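Local atomic coordinates of ABC-type amino acid transport system, permease component (Caldanaerobacter subterraneus subsp. tengcongensis MB4, PDB entry 4YMU), a protein that probably forms, as a membrane-spanning subunit of an ABC-type transporter, part of the path by which amino acids cross the cell membrane, and binds arginine. Residues Thr12-Ser17 with Asp176-Val181; Ser57-Ile62 with Val103-Arg108; Asn76-Met79 with Asn84-Ala87. One frame throughout, in Å; residues are numbered along the deposited sequence.

Interaction 1. Residues Thr12-Ser17 with Asp176-Val181; sequences TPLFIS and DIIQSV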
ATOM      1  N   THR C  12      21.737  -7.387  41.094  1.00109.15           N
ATOM      2  CA  THR C  12      21.741  -8.054  39.794  1.00107.68           C
ATOM      3  C   THR C  12      20.930  -9.362  39.755  1.00111.28           C
ATOM      4  O   THR C  12      20.154  -9.556  38.819  1.00120.25           O
ATOM      5  CB  THR C  12      23.176  -8.271  39.271  1.00101.76           C
ATOM      6  OG1 THR C  12      23.744  -7.005  38.912  1.00104.08           O
ATOM      7  CG2 THR C  12      23.194  -9.220  38.078  1.00 93.33           C
ATOM      8  N   PRO C  13      21.089 -10.253  40.761  1.00103.90           N
ATOM      9  CA  PRO C  13      20.289 -11.484  40.706  1.00105.31           C
ATOM     10  C   PRO C  13      18.788 -11.224  40.706  1.00109.79           C
ATOM     11  O   PRO C  13      18.028 -12.047  40.188  1.00110.21           O
ATOM     12  CB  PRO C  13      20.680 -12.218  41.992  1.00 92.29           C
ATOM     13  CG  PRO C  13      22.038 -11.742  42.283  1.00 98.65           C
ATOM     14  CD  PRO C  13      22.058 -10.299  41.871  1.00103.30           C
ATOM     15  N   LEU C  14      18.367 -10.108  41.293  1.00106.35           N
ATOM     16  CA  LEU C  14      16.952  -9.767  41.292  1.00107.70           C
ATOM     17  C   LEU C  14      16.514  -9.283  39.911  1.00107.58           C
ATOM     18  O   LEU C  14      15.470  -9.691  39.402  1.00106.15           O
ATOM     19  CB  LEU C  14      16.627  -8.734  42.374  1.00104.68           C
ATOM     20  CG  LEU C  14      16.540  -9.286  43.802  1.00 99.42           C
ATOM     21  CD1 LEU C  14      16.137  -8.189  44.775  1.00100.02           C
ATOM     22  CD2 LEU C  14      15.554 -10.447  43.873  1.00 94.53           C
ATOM     23  N   PHE C  15      17.330  -8.430  39.305  1.00104.82           N
ATOM     24  CA  PHE C  15      17.063  -7.941  37.955  1.00101.19           C
ATOM     25  C   PHE C  15      16.988  -9.082  36.948  1.00 98.02           C
ATOM     26  O   PHE C  15      16.017  -9.195  36.203  1.00 89.76           O
ATOM     27  CB  PHE C  15      18.144  -6.961  37.538  1.00 98.73           C
ATOM     28  CG  PHE C  15      18.036  -5.626  38.201  1.00 96.35           C
ATOM     29  CD1 PHE C  15      16.967  -4.785  37.918  1.00 97.29           C
ATOM     30  CD2 PHE C  15      19.015  -5.188  39.074  1.00 89.25           C
ATOM     31  CE1 PHE C  15      16.864  -3.536  38.513  1.00 93.50           C
ATOM     32  CE2 PHE C  15      18.925  -3.936  39.660  1.00 89.95           C
ATOM     33  CZ  PHE C  15      17.845  -3.111  39.379  1.00 93.08           C
ATOM     34  N   ILE C  16      18.018  -9.923  36.943  1.00 99.68           N
ATOM     35  CA  ILE C  16      18.076 -11.100  36.083  1.00100.46           C
ATOM     36  C   ILE C  16      16.879 -12.024  36.311  1.00105.07           C
ATOM     37  O   ILE C  16      16.313 -12.559  35.356  1.00111.56           O
ATOM     38  CB  ILE C  16      19.402 -11.863  36.295  1.00 98.97           C
ATOM     39  CG1 ILE C  16      20.540 -11.132  35.578  1.00103.22           C
ATOM     40  CG2 ILE C  16      19.308 -13.301  35.809  1.00 92.94           C
ATOM     41  CD1 ILE C  16      21.879 -11.816  35.710  1.00106.44           C
ATOM     42  N   SER C  17      16.501 -12.213  37.572  1.00100.32           N
ATOM     43  CA  SER C  17      15.354 -13.052  37.915  1.00 94.21           C
ATOM     44  C   SER C  17      14.038 -12.446  37.428  1.00 97.23           C
ATOM     45  O   SER C  17      13.132 -13.160  36.988  1.00 97.21           O
ATOM     46  CB  SER C  17      15.287 -13.272  39.424  1.00 83.92           C
ATOM     47  OG  SER C  17      14.127 -14.008  39.757  1.00 85.94           O
ATOM     48  N   ASP C 176      10.258  -2.330  43.423  1.00100.25           N
ATOM     49  CA  ASP C 176       9.652  -2.269  44.740  1.00 98.22           C
ATOM     50  C   ASP C 176      10.561  -3.011  45.704  1.00107.95           C
ATOM     51  O   ASP C 176      11.075  -2.415  46.663  1.00120.00           O
ATOM     52  CB  ASP C 176       8.230  -2.835  44.758  1.00 88.50           C
ATOM     53  CG  ASP C 176       7.210  -1.888  44.118  1.00104.30           C
ATOM     54  OD1 ASP C 176       7.372  -0.640  44.203  1.00103.05           O
ATOM     55  OD2 ASP C 176       6.218  -2.401  43.554  1.00112.75           O
ATOM     56  N   ILE C 177      10.798  -4.289  45.411  1.00 99.75           N
ATOM     57  CA  ILE C 177      11.631  -5.141  46.247  1.00 93.40           C
ATOM     58  C   ILE C 177      12.920  -4.425  46.666  1.00 93.83           C
ATOM     59  O   ILE C 177      13.151  -4.177  47.860  1.00 95.51           O
ATOM     60  CB  ILE C 177      11.940  -6.447  45.509  1.00 93.30           C
ATOM     61  CG1 ILE C 177      10.637  -7.209  45.256  1.00 93.94           C
ATOM     62  CG2 ILE C 177      12.933  -7.295  46.281  1.00 96.87           C
ATOM     63  CD1 ILE C 177      10.811  -8.560  44.580  1.00 95.17           C
ATOM     64  N   ILE C 178      13.713  -4.032  45.677  1.00 90.43           N
ATOM     65  CA  ILE C 178      14.970  -3.329  45.904  1.00 86.56           C
ATOM     66  C   ILE C 178      14.805  -2.079  46.764  1.00 92.46           C
ATOM     67  O   ILE C 178      15.592  -1.861  47.695  1.00 89.60           O
ATOM     68  CB  ILE C 178      15.645  -2.964  44.561  1.00 85.29           C
ATOM     69  CG1 ILE C 178      16.063  -4.237  43.826  1.00 90.92           C
ATOM     70  CG2 ILE C 178      16.855  -2.080  44.773  1.00 81.70           C
ATOM     71  CD1 ILE C 178      16.257  -4.049  42.350  1.00 83.47           C
ATOM     72  N   GLN C 179      13.782  -1.268  46.490  1.00 93.37           N
ATOM     73  CA  GLN C 179      13.667  -0.005  47.220  1.00 93.27           C
ATOM     74  C   GLN C 179      13.361  -0.306  48.684  1.00101.26           C
ATOM     75  O   GLN C 179      13.785   0.432  49.589  1.00 98.75           O
ATOM     76  CB  GLN C 179      12.608   0.931  46.620  1.00 77.36           C
ATOM     77  CG  GLN C 179      11.222   0.810  47.250  1.00 91.73           C
ATOM     78  CD  GLN C 179      10.991   1.744  48.458  1.00 89.71           C
ATOM     79  OE1 GLN C 179      11.663   2.757  48.631  1.00 91.69           O
ATOM     80  NE2 GLN C 179      10.017   1.398  49.274  1.00 80.40           N
ATOM     81  N   SER C 180      12.689  -1.430  48.924  1.00 95.55           N
ATOM     82  CA  SER C 180      12.315  -1.751  50.284  1.00 98.20           C
ATOM     83  C   SER C 180      13.567  -1.875  51.151  1.00 97.75           C
ATOM     84  O   SER C 180      13.512  -1.657  52.355  1.00103.21           O
ATOM     85  CB  SER C 180      11.496  -3.040  50.326  1.00 97.08           C
ATOM     86  OG  SER C 180      12.319  -4.165  50.094  1.00100.87           O
ATOM     87  N   VAL C 181      14.710  -2.119  50.514  1.00 96.46           N
ATOM     88  CA  VAL C 181      15.949  -2.352  51.235  1.00 94.82           C
ATOM     89  C   VAL C 181      16.939  -1.226  50.999  1.00101.01           C
ATOM     90  O   VAL C 181      17.962  -1.134  51.683  1.00107.69           O
ATOM     91  CB  VAL C 181      16.566  -3.698  50.790  1.00 96.08           C
ATOM     92  CG1 VAL C 181      17.793  -4.048  51.611  1.00102.84           C
ATOM     93  CG2 VAL C 181      15.529  -4.795  50.895  1.00 90.33           C
TER
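Ile177 meets Leu14 through its short branch. Its CG2 lies 3.7 Å from Leu14 CD1, a plain methyl-to-methyl contact between two side chains that cross obliquely. The same Leu14 methyl also serves the next residue, Ile178, whose CG1 is 4.1 Å from Leu14 CD1. These side chains lie alongside each other, pointing opposite ways, and the one leucine methyl touches both consecutive isoleucines. Ile178 carries the rest of the contact. With CG1 beside the backbone N (chi1 -66°) and the chain extended beyond it, its terminal methyl reaches over one face of the Phe15 ring in a CH-pi contact. Ile178 CD1 stands 4.0 Å from the ring centroid, 29° off the normal, and is displaced toward the far end of the ring, since Phe15 CZ is the nearest ring atom at 3.5 Å. The phenyl ring reaches this methyl although the bond leaving its CA does not point straight at helix 174-182. The contact is wholly apolar. Further along, the carbonyl of Ile178 accepts a hydrogen bond from Thr182 OG1. The short segments run nearly antiparallel (163°), with axes 10.9 Å apart, a wide separation that long side chains bridge. The contact thus joins the N-terminal turns of helix 12-44 to the short helix 174-182. Helix 186-214 adds Pro188, Ile191 and Ile192 against Phe15, and Met8 of helix 6-9 touches both Phe15 and Ile178, making a four-helix junction.

Interaction 2. Residues Ser57-Ile62 with Val103-Arg108; sequences SYIEVI and VAEIIR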
ATOM      1  N   SER C  57     -17.645 -10.348  18.544  1.00108.08           N
ATOM      2  CA  SER C  57     -17.912  -9.659  19.803  1.00103.13           C
ATOM      3  C   SER C  57     -16.741  -9.802  20.771  1.00 98.01           C
ATOM      4  O   SER C  57     -16.305  -8.820  21.359  1.00 92.44           O
ATOM      5  CB  SER C  57     -19.206 -10.166  20.431  1.00103.07           C
ATOM      6  OG  SER C  57     -20.328  -9.675  19.718  1.00107.54           O
ATOM      7  N   TYR C  58     -16.231 -11.024  20.907  1.00 97.91           N
ATOM      8  CA  TYR C  58     -15.038 -11.315  21.695  1.00 91.16           C
ATOM      9  C   TYR C  58     -13.896 -10.389  21.305  1.00 98.19           C
ATOM     10  O   TYR C  58     -13.378  -9.632  22.141  1.00 93.13           O
ATOM     11  CB  TYR C  58     -14.638 -12.771  21.468  1.00 85.76           C
ATOM     12  CG  TYR C  58     -13.370 -13.229  22.158  1.00 91.05           C
ATOM     13  CD1 TYR C  58     -13.414 -13.871  23.388  1.00 93.10           C
ATOM     14  CD2 TYR C  58     -12.134 -13.067  21.557  1.00 93.50           C
ATOM     15  CE1 TYR C  58     -12.251 -14.318  24.005  1.00 90.91           C
ATOM     16  CE2 TYR C  58     -10.973 -13.507  22.165  1.00 92.70           C
ATOM     17  CZ  TYR C  58     -11.035 -14.131  23.385  1.00 93.84           C
ATOM     18  OH  TYR C  58      -9.873 -14.563  23.981  1.00 91.79           O
ATOM     19  N   ILE C  59     -13.514 -10.461  20.027  1.00105.44           N
ATOM     20  CA  ILE C  59     -12.429  -9.652  19.466  1.00 94.50           C
ATOM     21  C   ILE C  59     -12.608  -8.157  19.721  1.00 86.99           C
ATOM     22  O   ILE C  59     -11.715  -7.487  20.261  1.00 80.14           O
ATOM     23  CB  ILE C  59     -12.305  -9.904  17.956  1.00 97.90           C
ATOM     24  CG1 ILE C  59     -11.868 -11.350  17.713  1.00103.38           C
ATOM     25  CG2 ILE C  59     -11.323  -8.925  17.317  1.00 89.92           C
ATOM     26  CD1 ILE C  59     -11.932 -11.772  16.282  1.00 97.71           C
ATOM     27  N   GLU C  60     -13.778  -7.653  19.351  1.00 83.38           N
ATOM     28  CA  GLU C  60     -14.090  -6.237  19.456  1.00 89.57           C
ATOM     29  C   GLU C  60     -14.000  -5.759  20.900  1.00 94.83           C
ATOM     30  O   GLU C  60     -13.337  -4.763  21.206  1.00 94.42           O
ATOM     31  CB  GLU C  60     -15.507  -6.017  18.918  1.00103.75           C
ATOM     32  CG  GLU C  60     -15.842  -4.599  18.490  1.00116.36           C
ATOM     33  CD  GLU C  60     -17.075  -4.541  17.597  1.00125.12           C
ATOM     34  OE1 GLU C  60     -17.860  -5.519  17.598  1.00124.58           O
ATOM     35  OE2 GLU C  60     -17.263  -3.515  16.903  1.00130.45           O
ATOM     36  N   VAL C  61     -14.631  -6.514  21.796  1.00 99.31           N
ATOM     37  CA  VAL C  61     -14.693  -6.150  23.205  1.00 91.68           C
ATOM     38  C   VAL C  61     -13.306  -6.162  23.816  1.00 87.89           C
ATOM     39  O   VAL C  61     -12.931  -5.227  24.510  1.00 93.23           O
ATOM     40  CB  VAL C  61     -15.662  -7.049  23.997  1.00 87.63           C
ATOM     41  CG1 VAL C  61     -15.393  -6.931  25.483  1.00 81.70           C
ATOM     42  CG2 VAL C  61     -17.101  -6.663  23.685  1.00 85.35           C
ATOM     43  N   ILE C  62     -12.545  -7.220  23.559  1.00 75.93           N
ATOM     44  CA  ILE C  62     -11.204  -7.321  24.124  1.00 79.12           C
ATOM     45  C   ILE C  62     -10.226  -6.256  23.611  1.00 89.57           C
ATOM     46  O   ILE C  62      -9.452  -5.687  24.387  1.00 88.32           O
ATOM     47  CB  ILE C  62     -10.651  -8.726  23.948  1.00 77.46           C
ATOM     48  CG1 ILE C  62     -11.487  -9.678  24.794  1.00 84.85           C
ATOM     49  CG2 ILE C  62      -9.201  -8.790  24.382  1.00 78.11           C
ATOM     50  CD1 ILE C  62     -11.143 -11.067  24.573  1.00 96.67           C
ATOM     51  N   VAL C 103      -4.303 -11.263  17.942  1.00 85.15           N
ATOM     52  CA  VAL C 103      -3.814 -12.294  17.034  1.00 93.44           C
ATOM     53  C   VAL C 103      -4.874 -12.735  16.021  1.00 99.64           C
ATOM     54  O   VAL C 103      -4.572 -12.932  14.834  1.00100.38           O
ATOM     55  CB  VAL C 103      -3.240 -13.493  17.801  1.00 90.74           C
ATOM     56  CG1 VAL C 103      -3.165 -14.740  16.915  1.00 91.50           C
ATOM     57  CG2 VAL C 103      -1.870 -13.134  18.357  1.00 89.85           C
ATOM     58  N   ALA C 104      -6.111 -12.875  16.486  1.00 96.52           N
ATOM     59  CA  ALA C 104      -7.222 -13.159  15.589  1.00 95.07           C
ATOM     60  C   ALA C 104      -7.284 -12.109  14.466  1.00100.29           C
ATOM     61  O   ALA C 104      -7.397 -12.450  13.259  1.00101.14           O
ATOM     62  CB  ALA C 104      -8.531 -13.189  16.367  1.00 82.71           C
ATOM     63  N   GLU C 105      -7.188 -10.834  14.853  1.00 96.63           N
ATOM     64  CA  GLU C 105      -7.178  -9.789  13.827  1.00100.17           C
ATOM     65  C   GLU C 105      -5.992  -9.909  12.885  1.00 97.82           C
ATOM     66  O   GLU C 105      -6.136  -9.757  11.664  1.00104.38           O
ATOM     67  CB  GLU C 105      -7.197  -8.389  14.430  1.00105.86           C
ATOM     68  CG  GLU C 105      -8.517  -7.715  14.236  1.00114.40           C
ATOM     69  CD  GLU C 105      -9.050  -7.929  12.838  1.00117.69           C
ATOM     70  OE1 GLU C 105      -8.542  -7.273  11.886  1.00115.11           O
ATOM     71  OE2 GLU C 105      -9.964  -8.785  12.701  1.00115.59           O
ATOM     72  N   ILE C 106      -4.828 -10.201  13.454  1.00 87.00           N
ATOM     73  CA  ILE C 106      -3.628 -10.357  12.654  1.00 82.94           C
ATOM     74  C   ILE C 106      -3.822 -11.424  11.570  1.00 89.34           C
ATOM     75  O   ILE C 106      -3.456 -11.221  10.406  1.00 86.14           O
ATOM     76  CB  ILE C 106      -2.412 -10.687  13.529  1.00 76.61           C
ATOM     77  CG1 ILE C 106      -1.742  -9.402  13.997  1.00 67.96           C
ATOM     78  CG2 ILE C 106      -1.395 -11.526  12.772  1.00 78.51           C
ATOM     79  CD1 ILE C 106      -0.796  -9.624  15.161  1.00 79.88           C
ATOM     80  N   ILE C 107      -4.423 -12.544  11.945  1.00 92.74           N
ATOM     81  CA  ILE C 107      -4.671 -13.605  10.982  1.00 96.22           C
ATOM     82  C   ILE C 107      -5.618 -13.145   9.880  1.00 97.14           C
ATOM     83  O   ILE C 107      -5.318 -13.315   8.674  1.00 90.21           O
ATOM     84  CB  ILE C 107      -5.224 -14.862  11.653  1.00 91.03           C
ATOM     85  CG1 ILE C 107      -4.176 -15.448  12.615  1.00 88.20           C
ATOM     86  CG2 ILE C 107      -5.687 -15.869  10.594  1.00 73.70           C
ATOM     87  CD1 ILE C 107      -4.657 -16.680  13.359  1.00 78.25           C
ATOM     88  N   ARG C 108      -6.751 -12.561  10.282  1.00 90.65           N
ATOM     89  CA  ARG C 108      -7.714 -12.084   9.284  1.00 85.65           C
ATOM     90  C   ARG C 108      -7.079 -11.132   8.269  1.00 83.57           C
ATOM     91  O   ARG C 108      -7.397 -11.168   7.077  1.00 83.27           O
ATOM     92  CB  ARG C 108      -8.915 -11.409   9.940  1.00 78.22           C
ATOM     93  CG  ARG C 108     -10.077 -11.206   8.994  1.00 80.87           C
ATOM     94  CD  ARG C 108     -10.910 -10.016   9.411  1.00 87.31           C
ATOM     95  NE  ARG C 108     -10.070  -8.847   9.662  1.00 93.71           N
ATOM     96  CZ  ARG C 108      -9.427  -8.153   8.728  1.00103.47           C
ATOM     97  NH1 ARG C 108      -9.518  -8.495   7.449  1.00112.98           N
ATOM     98  NH2 ARG C 108      -8.682  -7.110   9.077  1.00102.95           N
TER
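Glu105, whose CG touches Ile59 CG2 at 4.3 Å, ends in a carboxylate that meets the Arg108 guanidinium edge to edge, the two groups nearly coplanar. Arg108 grips it side-on: NH2 bonds Glu105 OE1 at 2.8 Å, and NE bonds Glu105 OE2 at 3.0 Å. Each oxygen uses its syn lone pair, and the two lie only 10° and 7° out of the guanidinium plane. This paired salt bridge, one turn along the same helix, fixes the rotation of both groups. An unusual first torsion (chi1 -108°) accompanies the bend that carries the Glu105 carboxylate back toward Arg108. Lys44 NZ makes a second salt bridge to OE2, and two cations would be expected to favour the charged carboxylate. The other flat group, the Tyr58 ring, holds Ile62 CD1 over the centre of one face, 3.2 Å above the plane, while its OH is hydrogen-bonded to Ser100 OG. The apolar join itself is small. Ile59 extends its longer branch toward the other helix and sets CD1 3.7 Å from Ala104 CB, with CG1 following at 4.0 Å from the same methyl. The small alanine lets the backbones come near, Ile59 CA and Ala104 CA being 7.4 Å apart. The contact pairs helix 49-63 with helix 87-112 in the permease core. Ile40 of helix 12-44 packs on both Ile59 and Ala104, helix 129-160 covers Val103 and Ile106, and Glu60 and Val61 pack on Leu201 and Phe197 of the second subunit.

Interaction 3. Residues Asn76-Met79 with Asn84-Ala87; sequences NGLM and NIPA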
ATOM      1  N   ASN C  76      -8.975  -9.546  40.927  1.00 98.26           N
ATOM      2  CA  ASN C  76      -9.860  -9.054  41.967  1.00 94.09           C
ATOM      3  C   ASN C  76     -11.303  -9.507  41.768  1.00 98.44           C
ATOM      4  O   ASN C  76     -11.957  -9.965  42.702  1.00107.94           O
ATOM      5  CB  ASN C  76      -9.810  -7.532  42.004  1.00 89.72           C
ATOM      6  CG  ASN C  76      -8.445  -7.010  42.405  1.00 93.20           C
ATOM      7  OD1 ASN C  76      -7.596  -7.780  42.866  1.00 96.01           O
ATOM      8  ND2 ASN C  76      -8.224  -5.700  42.240  1.00 88.42           N
ATOM      9  N   GLY C  77     -11.798  -9.402  40.544  1.00 95.07           N
ATOM     10  CA  GLY C  77     -13.200  -9.650  40.280  1.00 92.35           C
ATOM     11  C   GLY C  77     -13.649 -11.071  40.542  1.00 94.72           C
ATOM     12  O   GLY C  77     -14.840 -11.328  40.710  1.00100.75           O
ATOM     13  N   LEU C  78     -12.715 -12.008  40.601  1.00 85.32           N
ATOM     14  CA  LEU C  78     -13.121 -13.394  40.812  1.00 92.76           C
ATOM     15  C   LEU C  78     -13.132 -13.829  42.291  1.00 99.73           C
ATOM     16  O   LEU C  78     -13.722 -14.859  42.639  1.00 98.87           O
ATOM     17  CB  LEU C  78     -12.274 -14.339  39.960  1.00 97.78           C
ATOM     18  CG  LEU C  78     -12.596 -14.257  38.466  1.00 98.86           C
ATOM     19  CD1 LEU C  78     -11.918 -15.391  37.705  1.00 99.02           C
ATOM     20  CD2 LEU C  78     -14.104 -14.253  38.231  1.00 93.65           C
ATOM     21  N   MET C  79     -12.493 -13.036  43.149  1.00 97.61           N
ATOM     22  CA  MET C  79     -12.379 -13.357  44.572  1.00 99.40           C
ATOM     23  C   MET C  79     -13.731 -13.638  45.241  1.00106.00           C
ATOM     24  O   MET C  79     -13.903 -14.661  45.918  1.00 99.64           O
ATOM     25  CB  MET C  79     -11.615 -12.252  45.301  1.00 84.02           C
ATOM     26  CG  MET C  79     -10.105 -12.396  45.188  1.00 83.39           C
ATOM     27  SD  MET C  79      -9.249 -10.840  45.516  1.00100.64           S
ATOM     28  CE  MET C  79      -7.548 -11.322  45.217  1.00 79.15           C
ATOM     29  N   ASN C  84      -9.181 -17.834  44.438  1.00108.97           N
ATOM     30  CA  ASN C  84      -7.920 -17.237  44.845  1.00110.89           C
ATOM     31  C   ASN C  84      -6.814 -17.698  43.924  1.00112.97           C
ATOM     32  O   ASN C  84      -5.868 -18.364  44.349  1.00108.71           O
ATOM     33  CB  ASN C  84      -7.592 -17.577  46.300  1.00123.85           C
ATOM     34  CG  ASN C  84      -8.359 -16.710  47.285  1.00132.06           C
ATOM     35  OD1 ASN C  84      -8.356 -15.478  47.179  1.00135.96           O
ATOM     36  ND2 ASN C  84      -9.018 -17.347  48.252  1.00128.91           N
ATOM     37  N   ILE C  85      -6.950 -17.323  42.652  1.00115.92           N
ATOM     38  CA  ILE C  85      -5.994 -17.678  41.617  1.00111.13           C
ATOM     39  C   ILE C  85      -4.716 -16.879  41.798  1.00100.57           C
ATOM     40  O   ILE C  85      -4.764 -15.651  41.958  1.00 95.18           O
ATOM     41  CB  ILE C  85      -6.588 -17.409  40.216  1.00120.75           C
ATOM     42  CG1 ILE C  85      -7.749 -16.411  40.322  1.00120.45           C
ATOM     43  CG2 ILE C  85      -7.086 -18.706  39.596  1.00125.32           C
ATOM     44  CD1 ILE C  85      -8.453 -16.129  39.012  1.00116.81           C
ATOM     45  N   PRO C  86      -3.566 -17.579  41.753  1.00 93.67           N
ATOM     46  CA  PRO C  86      -2.220 -17.004  41.901  1.00 90.43           C
ATOM     47  C   PRO C  86      -1.985 -15.814  40.955  1.00 95.69           C
ATOM     48  O   PRO C  86      -2.768 -15.619  40.021  1.00106.81           O
ATOM     49  CB  PRO C  86      -1.298 -18.171  41.520  1.00 85.07           C
ATOM     50  CG  PRO C  86      -2.092 -19.398  41.774  1.00 89.24           C
ATOM     51  CD  PRO C  86      -3.532 -19.038  41.533  1.00 88.68           C
ATOM     52  N   ALA C  87      -0.928 -15.039  41.171  1.00 87.07           N
ATOM     53  CA  ALA C  87      -0.687 -13.894  40.303  1.00 95.16           C
ATOM     54  C   ALA C  87      -0.283 -14.360  38.897  1.00103.71           C
ATOM     55  O   ALA C  87      -0.670 -13.771  37.881  1.00 92.03           O
ATOM     56  CB  ALA C  87       0.375 -12.992  40.893  1.00 90.27           C
TER
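Leu78 and Ile85 meet at the ends of their side chains, CD1 to CD1 at 3.8 Å, and supply the apolar part of this small surface contact. They arrive there by different routes. Leu78 leaves its backbone pointing toward the 84-87 segment, in an ordinary conformation with CG beside the backbone N, and one branch of its fork does the touching. Ile85 starts off to one side, and only its longer branch turns back across the gap. Its first torsion is far from any staggered position (chi1 20°), which nearly eclipses CG1 with the backbone N and suggests local strain or limited definition of this side chain. The second torsion (chi2 -177°) sets CD1 anti to CA, so that the branch is fully extended. The second pair is looser. Met79 CG lies 4.1 Å from Asn84 OD1, with the two side chains at about a right angle. Only the first methylene beyond CB of the methionine is involved, for the chain then runs on extended to SD and CE. Asn84 likewise starts out to one side and comes nearer through the oxygen of its amide; because it also touches a crystal neighbour, its amide orientation may owe something to the lattice. The backbones come nearest at this pair, Met79 CA and Asn84 CA being 5.9 Å apart. On the 76-79 side, Met79 N bonds Asn76 O at 3.1 Å, and Met83 packs on Leu78 from within the bend. The contact closes the loop between helix 67-75 and helix 87-112, which runs into Pro86 at the N-cap position of the second helix. It thus links two helices that supply Leu67 (the first) and Asn98, Ser99 and Tyr102 (the second) to the arginine pocket.

How the interactions relate
Interactions 1 and 2 lie on opposite sides of the chain's centre, 37 Å apart between centres, and the centre of interaction 3 is 25 Å from each of theirs. None touches another; the nearest atoms of interactions 1 and 3 are about 12 Å apart. Along the chain they are nested, 3 inside 2 inside 1. Interaction 2 lies nearest the pocket in sequence and packing: the Glu105 side chain is about 10 Å from a bound arginine, and Ile62 and Val103 touch pocket residues Asn98 and Glu152. Interactions 1 and 3 are related through the dimer: Asp176 contacts Tyr185 and Tyr189, whose counterparts in the second subunit meet Asn76, the Tyr189 hydrogen bond being weak.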